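Local coordinates for protein citrate synthase (Pyrobaculum aerophilum, PDB 2IBP) that probably catalyses the condensation of oxaloacetate with acetyl-CoA and water to citrate and CoA in the tricarboxylic acid cycle, at residues E81-I84 and N85-K88; A185-L188 and Y189-G193. One frame throughout, in Å; residues are numbered along the deposited sequence.

Contact 1: E81-I84 and N85-K88; sequences EDYI and NRMK
M87 lies over one face of the Y83 ring, one turn further along helix 77-90. Its CG sits above the ring centre, 3.8 Å from the centroid and 8° off the ring normal, a CH-pi contact. The sulfur is set further out: M87 SD is 4.3 Å from the centroid of the Y83 ring, oblique to it. This is a Met-aromatic contact. M87 is bent at both chi2 (-71°) and chi3, and M87 CE ends beside the phenol oxygen, 3.6 Å from Y83 OH. That hydroxyl hydrogen-bonds to S66.

R86 meets the same ring from another direction. Its NH2 lies in the ring plane at the edge, 3.7 Å from Y83 CD1. Ring and guanidinium planes are 72° apart, and Y83 CA stands over a face of the guanidinium. R86 NE forms a salt bridge with E152 of helix 141-169.

I84 and K88 run side by side, with I84 CG2 3.8 Å from K88 CE. On the more polar side, water 1 joins D82 OD1 to N85 ND2, donating to the first and accepting from the second.

Four backbone hydrogen bonds join residues four apart, among them M87 N to Y83 O at 2.8 Å. The buried side of this turn is thus held by ring, sulfur and methylene contacts. Y83 OH and R86 NE are tied to S66 and E152 of neighbouring helices, while a water ties D82 to N85.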
ATOM      1  N   GLU A  81     -17.286  28.270   1.618  1.00 12.87           N
ATOM      2  CA  GLU A  81     -18.549  27.960   2.278  1.00 13.94           C
ATOM      3  C   GLU A  81     -19.119  26.634   1.775  1.00 11.03           C
ATOM      4  O   GLU A  81     -19.518  25.773   2.565  1.00 14.92           O
ATOM      5  CB  GLU A  81     -19.565  29.084   2.051  1.00 19.13           C
ATOM      6  CG  GLU A  81     -19.259  30.339   2.829  1.00 23.55           C
ATOM      7  CD  GLU A  81     -20.163  31.506   2.457  1.00 34.17           C
ATOM      8  OE1 GLU A  81     -20.915  31.399   1.460  1.00 31.43           O
ATOM      9  OE2 GLU A  81     -20.083  32.548   3.142  1.00 35.70           O
ATOM     10  N   ASP A  82     -19.166  26.465   0.456  1.00 11.92           N
ATOM     11  CA  ASP A  82     -19.693  25.241  -0.135  1.00 12.52           C
ATOM     12  C   ASP A  82     -18.851  24.017   0.245  1.00 12.13           C
ATOM     13  O   ASP A  82     -19.382  22.953   0.546  1.00 12.16           O
ATOM     14  CB  ASP A  82     -19.801  25.368  -1.652  1.00 18.63           C
ATOM     15  CG  ASP A  82     -20.836  26.402  -2.079  1.00 23.45           C
ATOM     16  OD1 ASP A  82     -21.639  26.837  -1.221  1.00 19.68           O
ATOM     17  OD2 ASP A  82     -20.853  26.746  -3.284  1.00 19.54           O
ATOM     18  N   TYR A  83     -17.535  24.181   0.204  1.00 11.89           N
ATOM     19  CA  TYR A  83     -16.596  23.109   0.565  1.00  8.69           C
ATOM     20  C   TYR A  83     -16.793  22.694   2.031  1.00  8.98           C
ATOM     21  O   TYR A  83     -16.872  21.491   2.359  1.00 11.31           O
ATOM     22  CB  TYR A  83     -15.172  23.614   0.343  1.00 11.68           C
ATOM     23  CG  TYR A  83     -14.081  22.657   0.771  1.00  9.50           C
ATOM     24  CD1 TYR A  83     -13.724  21.592  -0.032  1.00 12.26           C
ATOM     25  CD2 TYR A  83     -13.287  22.941   1.868  1.00  7.90           C
ATOM     26  CE1 TYR A  83     -12.680  20.736   0.343  1.00  9.99           C
ATOM     27  CE2 TYR A  83     -12.261  22.098   2.257  1.00 10.56           C
ATOM     28  CZ  TYR A  83     -11.954  21.011   1.485  1.00 10.83           C
ATOM     29  OH  TYR A  83     -10.886  20.188   1.823  1.00 14.56           O
ATOM     30  N   ILE A  84     -16.830  23.683   2.907  1.00 11.33           N
ATOM     31  CA  ILE A  84     -17.027  23.412   4.328  1.00 11.02           C
ATOM     32  C   ILE A  84     -18.317  22.639   4.541  1.00 13.53           C
ATOM     33  O   ILE A  84     -18.341  21.647   5.266  1.00 11.54           O
ATOM     34  CB  ILE A  84     -16.978  24.706   5.143  1.00 11.19           C
ATOM     35  CG1 ILE A  84     -15.523  25.204   5.215  1.00 14.61           C
ATOM     36  CG2 ILE A  84     -17.582  24.497   6.508  1.00 11.49           C
ATOM     37  CD1 ILE A  84     -15.345  26.516   5.933  1.00 16.42           C
ATOM     38  N   ASN A  85     -19.385  23.035   3.846  1.00  9.85           N
ATOM     39  CA  ASN A  85     -20.651  22.323   3.972  1.00 10.09           C
ATOM     40  C   ASN A  85     -20.604  20.897   3.438  1.00  8.00           C
ATOM     41  O   ASN A  85     -21.177  20.002   4.032  1.00 10.50           O
ATOM     42  CB  ASN A  85     -21.759  23.093   3.283  1.00 12.69           C
ATOM     43  CG  ASN A  85     -22.327  24.192   4.157  1.00 19.23           C
ATOM     44  OD1 ASN A  85     -22.265  24.116   5.384  1.00 18.34           O
ATOM     45  ND2 ASN A  85     -22.946  25.189   3.531  1.00 18.52           N
ATOM     46  N   ARG A  86     -19.889  20.675   2.342  1.00 10.34           N
ATOM     47  CA  ARG A  86     -19.757  19.331   1.802  1.00 10.15           C
ATOM     48  C   ARG A  86     -18.978  18.475   2.787  1.00 10.13           C
ATOM     49  O   ARG A  86     -19.382  17.366   3.113  1.00 11.60           O
ATOM     50  CB  ARG A  86     -19.040  19.325   0.441  1.00 11.45           C
ATOM     51  CG  ARG A  86     -19.843  19.947  -0.695  1.00 13.52           C
ATOM     52  CD  ARG A  86     -19.206  19.642  -2.050  1.00 15.44           C
ATOM     53  NE  ARG A  86     -17.827  20.113  -2.181  1.00 10.87           N
ATOM     54  CZ  ARG A  86     -17.476  21.306  -2.631  1.00 13.27           C
ATOM     55  NH1 ARG A  86     -18.411  22.228  -2.888  1.00 15.64           N
ATOM     56  NH2 ARG A  86     -16.197  21.618  -2.735  1.00 14.00           N
ATOM     57  N   MET A  87     -17.892  19.032   3.308  1.00 12.10           N
ATOM     58  CA  MET A  87     -17.054  18.299   4.257  1.00 11.73           C
ATOM     59  C   MET A  87     -17.875  17.927   5.489  1.00  8.05           C
ATOM     60  O   MET A  87     -17.819  16.808   5.952  1.00  9.89           O
ATOM     61  CB  MET A  87     -15.810  19.118   4.632  1.00 14.66           C
ATOM     62  CG  MET A  87     -14.954  19.472   3.426  1.00 18.68           C
ATOM     63  SD  MET A  87     -14.128  18.018   2.797  1.00 22.19           S
ATOM     64  CE  MET A  87     -12.800  18.082   4.001  1.00  9.98           C
ATOM     65  N   LYS A  88     -18.687  18.851   5.987  1.00  8.73           N
ATOM     66  CA  LYS A  88     -19.521  18.553   7.146  1.00  8.57           C
ATOM     67  C   LYS A  88     -20.470  17.391   6.871  1.00  6.49           C
ATOM     68  O   LYS A  88     -20.683  16.539   7.736  1.00 11.09           O
ATOM     69  CB  LYS A  88     -20.275  19.799   7.593  1.00 11.58           C
ATOM     70  CG  LYS A  88     -19.409  20.762   8.332  1.00 11.24           C
ATOM     71  CD  LYS A  88     -20.107  22.069   8.611  1.00 13.09           C
ATOM     72  CE  LYS A  88     -19.253  22.938   9.490  1.00 16.11           C
ATOM     73  NZ  LYS A  88     -19.938  24.206   9.825  1.00 19.15           N
TER
HETATM   74  O   HOH W   1     -23.238  25.090   0.618  1.00 27.55           O

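Contact 2: A185-L188 and Y189-G193; sequences ANFL and YMMFG
The last turns of helix 183-192 carry a Met-aromatic pair, F187 and M191, on their buried side. The two side chains point the same way. M191 CG stands over one face of the F187 ring, 3.7 Å from its centroid but offset toward the rim. Between these two side chains the shortest distance is F187 CZ to M191 CG, 3.4 Å. M191 SD lies oblique to the ring, 3.6 Å from F187 CZ. Chi1 (-73°) puts M191 CG over the ring; the bend at chi2 (-75°) turns SD toward its CE1-CZ edge. M191 CB lies over the F192 ring, so M191 touches two aromatic rings.

N186 and M190 cross at a slant. N186 CG is anti to the backbone N (chi1 -179°), and the amide reaches M190 with N186 ND2 3.4 Å from M190 SD and close to CE. The other end of the amide, OD1, lies at the edge of the Y189 ring and accepts a hydrogen bond from R178 N. R178 also makes a cation-pi contact with Y189. L188 and F192 run side by side, with L188 CD2 4.2 Å from F192 CE2.

The helix closes with F192 N bonded to L188 O at 3.0 Å and G193 N to Y189 O at 2.7 Å. G193 then leaves helical geometry with positive phi. The amide oxygen of buried N186 is satisfied by R178 N; the contact of F187 with M191 is apolar and sulfur-aromatic.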
ATOM      1  N   ALA A 185     -12.127  21.316  15.778  1.00  7.43           N
ATOM      2  CA  ALA A 185     -12.960  21.328  16.987  1.00  8.71           C
ATOM      3  C   ALA A 185     -13.848  20.105  17.070  1.00 10.59           C
ATOM      4  O   ALA A 185     -14.009  19.486  18.126  1.00  9.36           O
ATOM      5  CB  ALA A 185     -13.820  22.593  17.054  1.00  8.53           C
ATOM      6  N   ASN A 186     -14.432  19.735  15.944  1.00  8.56           N
ATOM      7  CA  ASN A 186     -15.300  18.604  15.933  1.00  6.37           C
ATOM      8  C   ASN A 186     -14.542  17.328  16.297  1.00  5.51           C
ATOM      9  O   ASN A 186     -15.082  16.445  16.962  1.00  8.60           O
ATOM     10  CB  ASN A 186     -15.937  18.425  14.582  1.00  6.69           C
ATOM     11  CG  ASN A 186     -16.872  17.269  14.567  1.00  8.05           C
ATOM     12  OD1 ASN A 186     -17.885  17.279  15.266  1.00  8.50           O
ATOM     13  ND2 ASN A 186     -16.524  16.218  13.806  1.00  7.63           N
ATOM     14  N   PHE A 187     -13.302  17.219  15.835  1.00  7.95           N
ATOM     15  CA  PHE A 187     -12.521  16.035  16.188  1.00  9.89           C
ATOM     16  C   PHE A 187     -12.397  15.912  17.705  1.00  6.53           C
ATOM     17  O   PHE A 187     -12.641  14.857  18.277  1.00  6.87           O
ATOM     18  CB  PHE A 187     -11.140  16.082  15.562  1.00  6.24           C
ATOM     19  CG  PHE A 187     -10.218  15.021  16.086  1.00  6.02           C
ATOM     20  CD1 PHE A 187     -10.480  13.687  15.852  1.00  9.10           C
ATOM     21  CD2 PHE A 187      -9.120  15.367  16.856  1.00  8.03           C
ATOM     22  CE1 PHE A 187      -9.656  12.706  16.360  1.00 10.18           C
ATOM     23  CE2 PHE A 187      -8.270  14.379  17.347  1.00  6.88           C
ATOM     24  CZ  PHE A 187      -8.552  13.051  17.105  1.00  9.34           C
ATOM     25  N   LEU A 188     -12.055  17.008  18.364  1.00  7.02           N
ATOM     26  CA  LEU A 188     -11.919  16.963  19.822  1.00  9.03           C
ATOM     27  C   LEU A 188     -13.250  16.668  20.499  1.00  7.94           C
ATOM     28  O   LEU A 188     -13.313  15.969  21.503  1.00  9.45           O
ATOM     29  CB  LEU A 188     -11.305  18.248  20.365  1.00  7.65           C
ATOM     30  CG  LEU A 188      -9.845  18.485  19.986  1.00  8.07           C
ATOM     31  CD1 LEU A 188      -9.368  19.825  20.533  1.00 14.52           C
ATOM     32  CD2 LEU A 188      -8.950  17.326  20.455  1.00 11.00           C
ATOM     33  N   TYR A 189     -14.326  17.228  19.958  1.00  5.26           N
ATOM     34  CA  TYR A 189     -15.661  16.929  20.461  1.00  6.04           C
ATOM     35  C   TYR A 189     -15.980  15.423  20.314  1.00  7.17           C
ATOM     36  O   TYR A 189     -16.477  14.788  21.241  1.00  7.88           O
ATOM     37  CB  TYR A 189     -16.687  17.787  19.706  1.00  7.79           C
ATOM     38  CG  TYR A 189     -18.102  17.336  19.902  1.00  8.05           C
ATOM     39  CD1 TYR A 189     -18.757  17.517  21.107  1.00 14.20           C
ATOM     40  CD2 TYR A 189     -18.774  16.686  18.880  1.00 10.09           C
ATOM     41  CE1 TYR A 189     -20.035  17.052  21.290  1.00 12.48           C
ATOM     42  CE2 TYR A 189     -20.052  16.223  19.048  1.00 11.40           C
ATOM     43  CZ  TYR A 189     -20.686  16.408  20.254  1.00 11.02           C
ATOM     44  OH  TYR A 189     -21.964  15.941  20.403  1.00 11.59           O
ATOM     45  N   MET A 190     -15.650  14.844  19.161  1.00  7.71           N
ATOM     46  CA  MET A 190     -15.908  13.429  18.945  1.00  8.15           C
ATOM     47  C   MET A 190     -15.030  12.533  19.815  1.00  8.38           C
ATOM     48  O   MET A 190     -15.438  11.444  20.204  1.00  9.10           O
ATOM     49  CB  MET A 190     -15.726  13.077  17.473  1.00  9.66           C
ATOM     50  CG  MET A 190     -16.747  13.710  16.552  1.00  7.34           C
ATOM     51  SD  MET A 190     -16.655  12.997  14.903  1.00  8.29           S
ATOM     52  CE  MET A 190     -14.972  13.425  14.504  1.00 11.32           C
ATOM     53  N   MET A 191     -13.827  13.006  20.134  1.00  7.47           N
ATOM     54  CA  MET A 191     -12.930  12.235  20.985  1.00  9.14           C
ATOM     55  C   MET A 191     -13.429  12.226  22.412  1.00 10.80           C
ATOM     56  O   MET A 191     -13.542  11.171  23.024  1.00 10.33           O
ATOM     57  CB  MET A 191     -11.528  12.829  20.991  1.00  9.04           C
ATOM     58  CG  MET A 191     -10.746  12.615  19.719  1.00  9.26           C
ATOM     59  SD  MET A 191     -10.150  10.910  19.590  1.00 10.18           S
ATOM     60  CE  MET A 191      -8.879  10.904  20.870  1.00 11.41           C
ATOM     61  N   PHE A 192     -13.767  13.404  22.928  1.00  8.66           N
ATOM     62  CA  PHE A 192     -14.041  13.531  24.348  1.00  9.47           C
ATOM     63  C   PHE A 192     -15.474  13.853  24.776  1.00  9.55           C
ATOM     64  O   PHE A 192     -15.776  13.800  25.966  1.00 14.29           O
ATOM     65  CB  PHE A 192     -13.064  14.515  24.948  1.00 10.81           C
ATOM     66  CG  PHE A 192     -11.631  14.177  24.661  1.00 10.62           C
ATOM     67  CD1 PHE A 192     -11.090  12.968  25.066  1.00 11.72           C
ATOM     68  CD2 PHE A 192     -10.822  15.059  23.978  1.00 10.03           C
ATOM     69  CE1 PHE A 192      -9.770  12.661  24.792  1.00 11.59           C
ATOM     70  CE2 PHE A 192      -9.490  14.771  23.739  1.00 12.55           C
ATOM     71  CZ  PHE A 192      -8.968  13.559  24.139  1.00 13.14           C
ATOM     72  N   GLY A 193     -16.355  14.125  23.820  1.00  9.80           N
ATOM     73  CA  GLY A 193     -17.773  14.321  24.104  1.00 11.74           C
ATOM     74  C   GLY A 193     -18.162  15.672  24.661  1.00 13.20           C
ATOM     75  O   GLY A 193     -19.274  15.845  25.164  1.00 17.21           O
TER

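Overall arrangement
Contact 1 comes first along the chain, on helix 77-90, and contact 2 follows on helix 183-192. Their centres are 18 Å apart. The nearest atoms are about 7 Å apart, so the two do not touch. Helix 141-169 links them: M87 packs on its middle, at E152, V155 and A156, with Y83 also on E152, and F187, M190 and M191 pack on its later part, from P159 to Y166. It so ties two parts of this mainly helical citrate synthase fold together. Contact 1 also faces helix 62-71, while contact 2 meets helices 198-210 and 363-382. Neither lies near the predicted active-site residues H289 and D346 or the magnesium site. The other subunit touches neither.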